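Local structure of ripening-associated protein (Musa acuminata, 4PIT) at residues P22-I27 / V42-Y47; D35-V40 / G90-S95; E71-M76 / F94-K99. The protein binds carbohydrates, with mannose sugars seen in two separate pockets, and belongs to the jacalin-like lectins. The protein carries 1 engineered substitution. One frame throughout, in Å; residues are numbered along the deposited sequence.

The three contacts sample two of the sheets of a jacalin-like domain. Interaction 1 pairs strands 25-33 and 37-46 near the surface, and interaction 2 starts where strand 37-46 begins, beside a bound mannose; their centres lie about 20 Å apart, on opposite sides of the centre of the chain. Interaction 2 then crosses to strand 86-96, whose residues F94 and S95 it shares with interaction 3, about 15 Å away between centres. There strand 86-96 pairs with 73-83, and M76 CG packs 3.8 Å from L92 CD1. Of the three, interaction 2 alone supplies sugar-binding residues, D35, V36 and D38, while interactions 1 and 3 tie hairpin strands together.

Interaction 1 of 3, residues P22-I27 / V42-Y47; sequences PAYRII and VTFTYY
Antiparallel strand pairing, flanked by an aromatic cluster, joins P22-I27 to V42-Y47 near the surface, at the open end of the hairpin formed by strands 25-33 and 37-46. R25 and T45 are a hydrogen-bonded pair: R25 N donates to T45 O at 3.0 Å, and T45 N returns a bond to R25 O at 2.9 Å. One step on, I27 N reaches T43 O over 2.8 Å, while I26 and F44 between them form a non-hydrogen-bonded pair.

Where the first segment is still loop, the rings take over. Y24 lies alongside F44 in an offset stack, the two planes only 8° apart and the centroids 4.2 Å apart, with F44 CE1 over the middle of the Y24 ring. F44 CG sits between its backbone N and carbonyl carbon (chi1 59°), which brings the ring beside that of Y24. Y46 is turned the other way: the CD1-CE1 edge of Y24 points at one face of its ring, an edge-to-face pair with planes at 74°, and Y24 CD1 comes within 3.5 Å of Y46 CG. Y47 covers the opposite face of Y46.

On the side of the sheet carrying R25 and T45, the arginine runs out fully extended, its CB 3.6 Å from T45 OG1. I27 packs its CG1 and CD1 on the methyl of T43, whose hydroxyl is bonded to T52 on the next strand. E51 and R53 of that strand also touch F44. The arrangement is that of neighbouring antiparallel strands in one four-stranded sheet of the jacalin-like lectin fold.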
loop_
_atom_site.group_PDB
_atom_site.type_symbol
_atom_site.label_atom_id
_atom_site.label_comp_id
_atom_site.label_asym_id
_atom_site.label_seq_id
_atom_site.Cartn_x
_atom_site.Cartn_y
_atom_site.Cartn_z
ATOM N N PRO B 22 8.035 -1.173 15.241
ATOM C CA PRO B 22 7.093 -0.050 15.324
ATOM C C PRO B 22 7.142 0.769 16.608
ATOM O O PRO B 22 6.237 1.565 16.820
ATOM C CB PRO B 22 5.762 -0.789 15.319
ATOM C CG PRO B 22 6.031 -2.014 16.118
ATOM C CD PRO B 22 7.509 -2.363 15.924
ATOM N N ALA B 23 8.137 0.555 17.472
ATOM C CA ALA B 23 8.114 1.179 18.789
ATOM C C ALA B 23 8.716 2.569 18.895
ATOM O O ALA B 23 8.525 3.221 19.936
ATOM C CB ALA B 23 8.826 0.271 19.775
ATOM N N TYR B 24 9.459 3.022 17.879
ATOM C CA TYR B 24 10.224 4.262 18.007
ATOM C C TYR B 24 9.535 5.451 17.408
ATOM O O TYR B 24 8.620 5.288 16.584
ATOM C CB TYR B 24 11.567 4.066 17.287
ATOM C CG TYR B 24 12.328 2.821 17.689
ATOM C CD1 TYR B 24 12.494 2.479 19.031
ATOM C CD2 TYR B 24 12.948 2.029 16.738
ATOM C CE1 TYR B 24 13.189 1.327 19.403
ATOM C CE2 TYR B 24 13.686 0.902 17.101
ATOM C CZ TYR B 24 13.790 0.548 18.431
ATOM O OH TYR B 24 14.488 -0.594 18.761
ATOM N N ARG B 25 9.974 6.657 17.827
ATOM C CA ARG B 25 9.427 7.879 17.257
ATOM C C ARG B 25 10.365 8.352 16.144
ATOM O O ARG B 25 11.466 8.830 16.425
ATOM C CB ARG B 25 9.259 8.967 18.309
ATOM C CG ARG B 25 8.673 10.220 17.671
ATOM C CD ARG B 25 8.596 11.363 18.643
ATOM N NE ARG B 25 8.029 12.540 17.997
ATOM C CZ ARG B 25 7.705 13.655 18.644
ATOM N NH1 ARG B 25 7.902 13.751 19.956
ATOM N NH2 ARG B 25 7.191 14.685 17.987
ATOM N N ILE B 26 9.921 8.254 14.896
ATOM C CA ILE B 26 10.741 8.721 13.771
ATOM C C ILE B 26 10.830 10.227 13.854
ATOM O O ILE B 26 9.771 10.885 13.922
ATOM C CB ILE B 26 10.151 8.291 12.415
ATOM C CG1 ILE B 26 10.146 6.770 12.247
ATOM C CG2 ILE B 26 10.877 8.957 11.242
ATOM C CD1 ILE B 26 9.027 6.346 11.219
ATOM N N ILE B 27 12.062 10.784 13.797
ATOM C CA ILE B 27 12.179 12.252 13.784
ATOM C C ILE B 27 12.710 12.750 12.437
ATOM O O ILE B 27 12.399 13.881 12.070
ATOM C CB ILE B 27 12.967 12.799 14.976
ATOM C CG1 ILE B 27 14.408 12.320 15.010
ATOM C CG2 ILE B 27 12.218 12.485 16.302
ATOM C CD1 ILE B 27 15.339 13.208 15.996
ATOM N N VAL B 42 17.560 6.394 9.106
ATOM C CA VAL B 42 16.354 6.700 9.851
ATOM C C VAL B 42 16.805 7.120 11.213
ATOM O O VAL B 42 17.559 6.375 11.866
ATOM C CB VAL B 42 15.332 5.536 9.935
ATOM C CG1 VAL B 42 14.084 5.924 10.726
ATOM C CG2 VAL B 42 14.965 4.994 8.532
ATOM N N THR B 43 16.395 8.330 11.641
ATOM C CA THR B 43 16.755 8.837 12.973
ATOM C C THR B 43 15.505 8.854 13.805
ATOM O O THR B 43 14.463 9.351 13.356
ATOM C CB THR B 43 17.434 10.224 12.880
ATOM O OG1 THR B 43 18.622 10.122 12.074
ATOM C CG2 THR B 43 17.851 10.772 14.267
ATOM N N PHE B 44 15.602 8.305 15.018
ATOM C CA PHE B 44 14.441 8.203 15.872
ATOM C C PHE B 44 14.810 8.435 17.320
ATOM O O PHE B 44 15.997 8.393 17.675
ATOM C CB PHE B 44 13.811 6.805 15.708
ATOM C CG PHE B 44 14.742 5.663 16.050
ATOM C CD1 PHE B 44 14.881 5.230 17.369
ATOM C CD2 PHE B 44 15.476 5.025 15.056
ATOM C CE1 PHE B 44 15.770 4.190 17.695
ATOM C CE2 PHE B 44 16.342 3.971 15.384
ATOM C CZ PHE B 44 16.460 3.556 16.690
ATOM N N THR B 45 13.802 8.701 18.148
ATOM C CA THR B 45 13.993 8.843 19.585
ATOM C C THR B 45 13.217 7.752 20.287
ATOM O O THR B 45 12.178 7.264 19.805
ATOM C CB THR B 45 13.589 10.242 20.092
ATOM O OG1 THR B 45 12.201 10.421 19.843
ATOM C CG2 THR B 45 14.399 11.382 19.447
ATOM N N TYR B 46 13.713 7.371 21.454
ATOM C CA TYR B 46 13.092 6.323 22.262
ATOM C C TYR B 46 13.604 6.515 23.652
ATOM O O TYR B 46 14.818 6.534 23.833
ATOM C CB TYR B 46 13.454 4.934 21.702
ATOM C CG TYR B 46 12.698 3.768 22.302
ATOM C CD1 TYR B 46 11.303 3.737 22.297
ATOM C CD2 TYR B 46 13.373 2.634 22.746
ATOM C CE1 TYR B 46 10.602 2.632 22.788
ATOM C CE2 TYR B 46 12.682 1.524 23.233
ATOM C CZ TYR B 46 11.297 1.525 23.242
ATOM O OH TYR B 46 10.631 0.428 23.738
ATOM N N TYR B 47 12.696 6.744 24.630
ATOM C CA TYR B 47 13.083 6.998 26.022
ATOM C C TYR B 47 14.180 8.094 26.172
ATOM O O TYR B 47 15.145 7.929 26.929
ATOM C CB TYR B 47 13.536 5.687 26.689
ATOM C CG TYR B 47 12.371 4.797 27.066
ATOM C CD1 TYR B 47 11.866 3.857 26.173
ATOM C CD2 TYR B 47 11.786 4.879 28.326
ATOM C CE1 TYR B 47 10.819 3.003 26.531
ATOM C CE2 TYR B 47 10.744 4.030 28.698
ATOM C CZ TYR B 47 10.253 3.102 27.794
ATOM O OH TYR B 47 9.213 2.273 28.161
#

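Interaction 2 of 3, residues D35-V40 / G90-S95; sequences DVVDGV and GKLGFS. With MAN (alpha-D-mannopyranose), chain G; MAN (alpha-D-mannopyranose), chain C.
A mannose pocket borders this contact, in which V36 and V37 of the segment D35-V40 pack on G90 and L92. Backbone and side chains share the grip on the chain G mannose. D35 N donates to its ring oxygen O5 almost straight (3.0 Å, 179° at the hydrogen), and V36 N donates to O6. The same O6 gives its proton to D38 OD1 at 2.7 Å, while O4 gives its own to D38 OD2 at 2.6 Å, so one carboxylate spans two hydroxyls. The D35 carboxylate reaches the second sugar instead: OD2 accepts from O1 of the chain C mannose at 2.8 Å and also bonds to the hydroxyl of Y83.

The stretch from G34 to D38, leading into strand 37-46, fits the GXXXD signature of jacalin-related lectins, with D38 as its aspartate. Behind it no hydrogen bond crosses to G90-S95. The backbones touch where V36 CA lies 3.6 Å from G90 O. Deeper in, V37 CG2, held anti to the carbonyl carbon, meets L92 CB at 3.7 Å, the two side chains crossing nearly at a right angle. I31 touches V37 and M76 touches L92, adding to this buried apolar packing.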
loop_
_atom_site.group_PDB
_atom_site.type_symbol
_atom_site.label_atom_id
_atom_site.label_comp_id
_atom_site.label_asym_id
_atom_site.label_seq_id
_atom_site.Cartn_x
_atom_site.Cartn_y
_atom_site.Cartn_z
ATOM N N ASP B 35 21.353 7.759 -9.398
ATOM C CA ASP B 35 20.537 7.123 -10.440
ATOM C C ASP B 35 19.360 6.399 -9.760
ATOM O O ASP B 35 18.240 6.375 -10.279
ATOM C CB ASP B 35 21.360 6.091 -11.196
ATOM C CG ASP B 35 22.398 6.596 -12.176
ATOM O OD1 ASP B 35 22.453 7.819 -12.402
ATOM O OD2 ASP B 35 23.165 5.767 -12.682
ATOM N N VAL B 36 19.646 5.777 -8.597
ATOM C CA VAL B 36 18.633 5.030 -7.841
ATOM C C VAL B 36 18.668 5.448 -6.382
ATOM O O VAL B 36 19.426 6.354 -6.016
ATOM C CB VAL B 36 18.829 3.489 -7.982
ATOM C CG1 VAL B 36 18.686 3.044 -9.438
ATOM C CG2 VAL B 36 20.156 3.012 -7.390
ATOM N N VAL B 37 17.886 4.766 -5.537
ATOM C CA VAL B 37 17.940 5.033 -4.098
ATOM C C VAL B 37 19.021 4.133 -3.538
ATOM O O VAL B 37 18.896 2.902 -3.561
ATOM C CB VAL B 37 16.563 4.800 -3.438
ATOM C CG1 VAL B 37 16.648 5.072 -1.931
ATOM C CG2 VAL B 37 15.498 5.705 -4.065
ATOM N N ASP B 38 20.126 4.750 -3.076
ATOM C CA ASP B 38 21.252 4.008 -2.535
ATOM C C ASP B 38 20.985 3.505 -1.139
ATOM O O ASP B 38 21.462 2.459 -0.762
ATOM C CB ASP B 38 22.475 4.937 -2.494
ATOM C CG ASP B 38 22.962 5.255 -3.901
ATOM O OD1 ASP B 38 22.381 6.178 -4.543
ATOM O OD2 ASP B 38 23.859 4.532 -4.389
ATOM N N GLY B 39 20.287 4.291 -0.334
ATOM C CA GLY B 39 20.099 3.880 1.034
ATOM C C GLY B 39 19.347 4.925 1.795
ATOM O O GLY B 39 18.927 5.946 1.233
ATOM N N VAL B 40 19.086 4.648 3.078
ATOM C CA VAL B 40 18.321 5.579 3.918
ATOM C C VAL B 40 18.849 5.560 5.348
ATOM O O VAL B 40 19.073 4.472 5.882
ATOM C CB VAL B 40 16.795 5.238 3.930
ATOM C CG1 VAL B 40 15.996 6.270 4.709
ATOM C CG2 VAL B 40 16.211 5.092 2.537
ATOM N N GLY B 90 14.187 2.532 -7.551
ATOM C CA GLY B 90 14.738 3.526 -8.469
ATOM C C GLY B 90 14.415 4.957 -8.069
ATOM O O GLY B 90 15.175 5.890 -8.363
ATOM N N LYS B 91 13.251 5.132 -7.408
ATOM C CA LYS B 91 12.747 6.413 -6.913
ATOM C C LYS B 91 12.004 6.170 -5.623
ATOM O O LYS B 91 11.317 5.149 -5.519
ATOM C CB LYS B 91 11.799 7.078 -7.923
ATOM C CG LYS B 91 12.404 7.368 -9.271
ATOM C CD LYS B 91 11.497 8.233 -10.104
ATOM C CE LYS B 91 12.158 8.486 -11.425
ATOM N NZ LYS B 91 11.272 9.293 -12.325
ATOM N N LEU B 92 12.074 7.125 -4.698
ATOM C CA LEU B 92 11.348 7.023 -3.428
ATOM C C LEU B 92 10.993 8.408 -2.924
ATOM O O LEU B 92 11.846 9.286 -2.810
ATOM C CB LEU B 92 12.200 6.275 -2.388
ATOM C CG LEU B 92 11.593 6.109 -0.972
ATOM C CD1 LEU B 92 10.381 5.188 -1.015
ATOM C CD2 LEU B 92 12.614 5.502 -0.031
ATOM N N GLY B 93 9.742 8.561 -2.554
ATOM C CA GLY B 93 9.298 9.804 -1.948
ATOM C C GLY B 93 8.321 9.556 -0.826
ATOM O O GLY B 93 7.855 8.428 -0.623
ATOM N N PHE B 94 8.007 10.641 -0.090
ATOM C CA PHE B 94 7.067 10.571 1.032
ATOM C C PHE B 94 6.215 11.800 1.082
ATOM O O PHE B 94 6.664 12.881 0.673
ATOM C CB PHE B 94 7.830 10.502 2.374
ATOM C CG PHE B 94 8.547 9.202 2.623
ATOM C CD1 PHE B 94 9.858 9.018 2.193
ATOM C CD2 PHE B 94 7.911 8.156 3.282
ATOM C CE1 PHE B 94 10.526 7.804 2.426
ATOM C CE2 PHE B 94 8.582 6.935 3.510
ATOM C CZ PHE B 94 9.884 6.773 3.079
ATOM N N SER B 95 5.033 11.660 1.677
ATOM C CA SER B 95 4.129 12.759 1.982
ATOM C C SER B 95 3.977 12.869 3.477
ATOM O O SER B 95 3.906 11.858 4.161
ATOM C CB SER B 95 2.735 12.509 1.386
ATOM O OG SER B 95 2.796 12.209 0.004
HETATM C C1 MAN G . 25.238 7.771 -9.473
HETATM C C2 MAN G . 25.905 8.466 -8.291
HETATM C C3 MAN G . 26.315 7.452 -7.221
HETATM C C4 MAN G . 25.155 6.538 -6.829
HETATM C C5 MAN G . 24.539 5.886 -8.068
HETATM C C6 MAN G . 23.283 5.089 -7.761
HETATM O O2 MAN G . 25.000 9.429 -7.772
HETATM O O3 MAN G . 26.815 8.105 -6.060
HETATM O O4 MAN G . 25.661 5.528 -5.972
HETATM O O5 MAN G . 24.174 6.904 -9.018
HETATM O O6 MAN G . 22.251 5.904 -7.194
HETATM C C1 MAN C . 26.295 5.233 -11.697
HETATM C C2 MAN C . 25.931 6.713 -11.535
HETATM C C3 MAN C . 26.693 7.573 -12.544
HETATM C C4 MAN C . 28.191 7.297 -12.472
HETATM C C5 MAN C . 28.425 5.801 -12.662
HETATM C C6 MAN C . 29.873 5.379 -12.592
HETATM O O1 MAN C . 25.743 4.733 -12.881
HETATM O O2 MAN C . 26.253 7.093 -10.204
HETATM O O3 MAN C . 26.426 8.956 -12.337
HETATM O O4 MAN C . 28.881 8.047 -13.469
HETATM O O5 MAN C . 27.717 5.066 -11.648
HETATM O O6 MAN C . 30.050 4.111 -13.207
#

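Interaction 3 of 3, residues E71-M76 / F94-K99; sequences EYLVGM and FSTNKK
Backbone pairing joins E71-M76 to F94-K99 through an antiparallel match that shifts by one residue. S95 N donates to G75 O at 3.0 Å, and V74 N donates to S95 O at 2.8 Å. G75 N makes a weak second bond to the same oxygen. V74 and G75 thus both face S95 in a classic beta bulge. Beyond it, N97 N reaches Y72 O at 3.3 Å, where the strands give way to loop.

Side-chain polar bonds close that end. N97 OD1 accepts from Y72 N at 2.9 Å, the N-H standing above the plane of the amide, and its ND2 is bonded to G70 O. T96 OG1 gives its proton to E71 OE2 at 2.6 Å, where OE2 accepts through its anti lone pair, directed away from the other carboxylate oxygen; Y101 OH is a second partner of OE2, and Q68 N holds OE1. The extended E71 side chain, CG anti to the backbone N (chi1 -170°), carries the carboxylate across to the threonine. T96 OG1 in turn accepts from K98 N and K99 N, an ST turn and ST motif in which one hydroxyl ties the loop after strand 86-96 to E71.

Among the contacts of the rings, the N97 amide stacks over one face of the Y72 ring, the planes 10° apart and N97 CG 3.6 Å above the ring. M76 and F94 run side by side into the interior as a Met-aromatic contact: SD lies 3.4 Å from F94 CE2, oblique to the ring.

Apolar packing is completed by L73 CD2, which touches both F94 CB and T96 CG2, each at 3.9 Å, with I121 and F124 also against the leucine.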
loop_
_atom_site.group_PDB
_atom_site.type_symbol
_atom_site.label_atom_id
_atom_site.label_comp_id
_atom_site.label_asym_id
_atom_site.label_seq_id
_atom_site.Cartn_x
_atom_site.Cartn_y
_atom_site.Cartn_z
ATOM N N GLU B 71 4.073 16.987 12.771
ATOM C CA GLU B 71 4.192 16.519 11.394
ATOM C C GLU B 71 4.461 15.031 11.412
ATOM O O GLU B 71 5.302 14.567 12.187
ATOM C CB GLU B 71 5.317 17.258 10.674
ATOM C CG GLU B 71 5.361 17.013 9.169
ATOM C CD GLU B 71 6.472 17.731 8.424
ATOM O OE1 GLU B 71 7.386 18.279 9.086
ATOM O OE2 GLU B 71 6.439 17.726 7.173
ATOM N N TYR B 72 3.751 14.299 10.559
ATOM C CA TYR B 72 3.921 12.848 10.496
ATOM C C TYR B 72 3.851 12.365 9.078
ATOM O O TYR B 72 3.287 13.040 8.213
ATOM C CB TYR B 72 2.867 12.125 11.353
ATOM C CG TYR B 72 1.498 12.749 11.281
ATOM C CD1 TYR B 72 0.599 12.388 10.289
ATOM C CD2 TYR B 72 1.091 13.693 12.221
ATOM C CE1 TYR B 72 -0.652 13.000 10.188
ATOM C CE2 TYR B 72 -0.157 14.307 12.135
ATOM C CZ TYR B 72 -1.034 13.943 11.127
ATOM O OH TYR B 72 -2.279 14.527 11.045
ATOM N N LEU B 73 4.427 11.164 8.834
ATOM C CA LEU B 73 4.449 10.569 7.500
ATOM C C LEU B 73 3.125 9.920 7.178
ATOM O O LEU B 73 2.672 9.044 7.912
ATOM C CB LEU B 73 5.586 9.524 7.394
ATOM C CG LEU B 73 7.000 10.125 7.530
ATOM C CD1 LEU B 73 8.014 9.042 7.916
ATOM C CD2 LEU B 73 7.414 10.877 6.225
ATOM N N VAL B 74 2.486 10.349 6.081
ATOM C CA VAL B 74 1.156 9.830 5.729
ATOM C C VAL B 74 1.109 9.225 4.329
ATOM O O VAL B 74 0.026 8.894 3.822
ATOM C CB VAL B 74 0.048 10.908 5.877
ATOM C CG1 VAL B 74 -0.093 11.333 7.327
ATOM C CG2 VAL B 74 0.256 12.106 4.927
ATOM N N GLY B 75 2.266 9.086 3.699
ATOM C CA GLY B 75 2.287 8.504 2.379
ATOM C C GLY B 75 3.692 8.162 1.960
ATOM O O GLY B 75 4.651 8.803 2.394
ATOM N N MET B 76 3.794 7.199 1.053
ATOM C CA MET B 76 5.056 6.768 0.481
ATOM C C MET B 76 4.799 6.339 -0.943
ATOM O O MET B 76 3.774 5.685 -1.199
ATOM C CB MET B 76 5.669 5.612 1.309
ATOM C CG MET B 76 7.072 5.201 0.825
ATOM S SD MET B 76 7.831 3.978 1.911
ATOM C CE MET B 76 6.879 2.544 1.481
ATOM N N PHE B 94 8.007 10.641 -0.090
ATOM C CA PHE B 94 7.067 10.571 1.032
ATOM C C PHE B 94 6.215 11.800 1.082
ATOM O O PHE B 94 6.664 12.881 0.673
ATOM C CB PHE B 94 7.830 10.502 2.374
ATOM C CG PHE B 94 8.547 9.202 2.623
ATOM C CD1 PHE B 94 9.858 9.018 2.193
ATOM C CD2 PHE B 94 7.911 8.156 3.282
ATOM C CE1 PHE B 94 10.526 7.804 2.426
ATOM C CE2 PHE B 94 8.582 6.935 3.510
ATOM C CZ PHE B 94 9.884 6.773 3.079
ATOM N N SER B 95 5.033 11.660 1.677
ATOM C CA SER B 95 4.129 12.759 1.982
ATOM C C SER B 95 3.977 12.869 3.477
ATOM O O SER B 95 3.906 11.858 4.161
ATOM C CB SER B 95 2.735 12.509 1.386
ATOM O OG SER B 95 2.796 12.209 0.004
ATOM N N THR B 96 3.925 14.089 3.989
ATOM C CA THR B 96 3.555 14.312 5.375
ATOM C C THR B 96 2.223 15.043 5.339
ATOM O O THR B 96 1.731 15.398 4.271
ATOM C CB THR B 96 4.604 15.066 6.190
ATOM O OG1 THR B 96 4.589 16.445 5.789
ATOM C CG2 THR B 96 6.003 14.459 6.115
ATOM N N ASN B 97 1.653 15.300 6.513
ATOM C CA ASN B 97 0.419 16.069 6.580
ATOM C C ASN B 97 0.701 17.545 6.230
ATOM O O ASN B 97 -0.246 18.315 6.079
ATOM C CB ASN B 97 -0.194 15.934 7.975
ATOM C CG ASN B 97 0.731 16.370 9.091
ATOM O OD1 ASN B 97 1.912 16.021 9.131
ATOM N ND2 ASN B 97 0.209 17.130 10.053
ATOM N N LYS B 98 1.988 17.935 6.084
ATOM C CA LYS B 98 2.383 19.310 5.765
ATOM C C LYS B 98 2.800 19.460 4.300
ATOM O O LYS B 98 2.462 20.484 3.689
ATOM C CB LYS B 98 3.483 19.813 6.707
ATOM C CG LYS B 98 3.022 19.843 8.168
ATOM C CD LYS B 98 3.555 21.032 8.965
ATOM C CE LYS B 98 2.868 21.183 10.316
ATOM N NZ LYS B 98 1.380 21.292 10.211
ATOM N N LYS B 99 3.524 18.476 3.722
ATOM C CA LYS B 99 3.917 18.602 2.324
ATOM C C LYS B 99 4.439 17.309 1.736
ATOM O O LYS B 99 4.635 16.337 2.445
ATOM C CB LYS B 99 4.984 19.691 2.154
ATOM C CG LYS B 99 6.230 19.480 2.967
ATOM C CD LYS B 99 7.346 20.311 2.341
ATOM C CE LYS B 99 8.335 20.796 3.358
#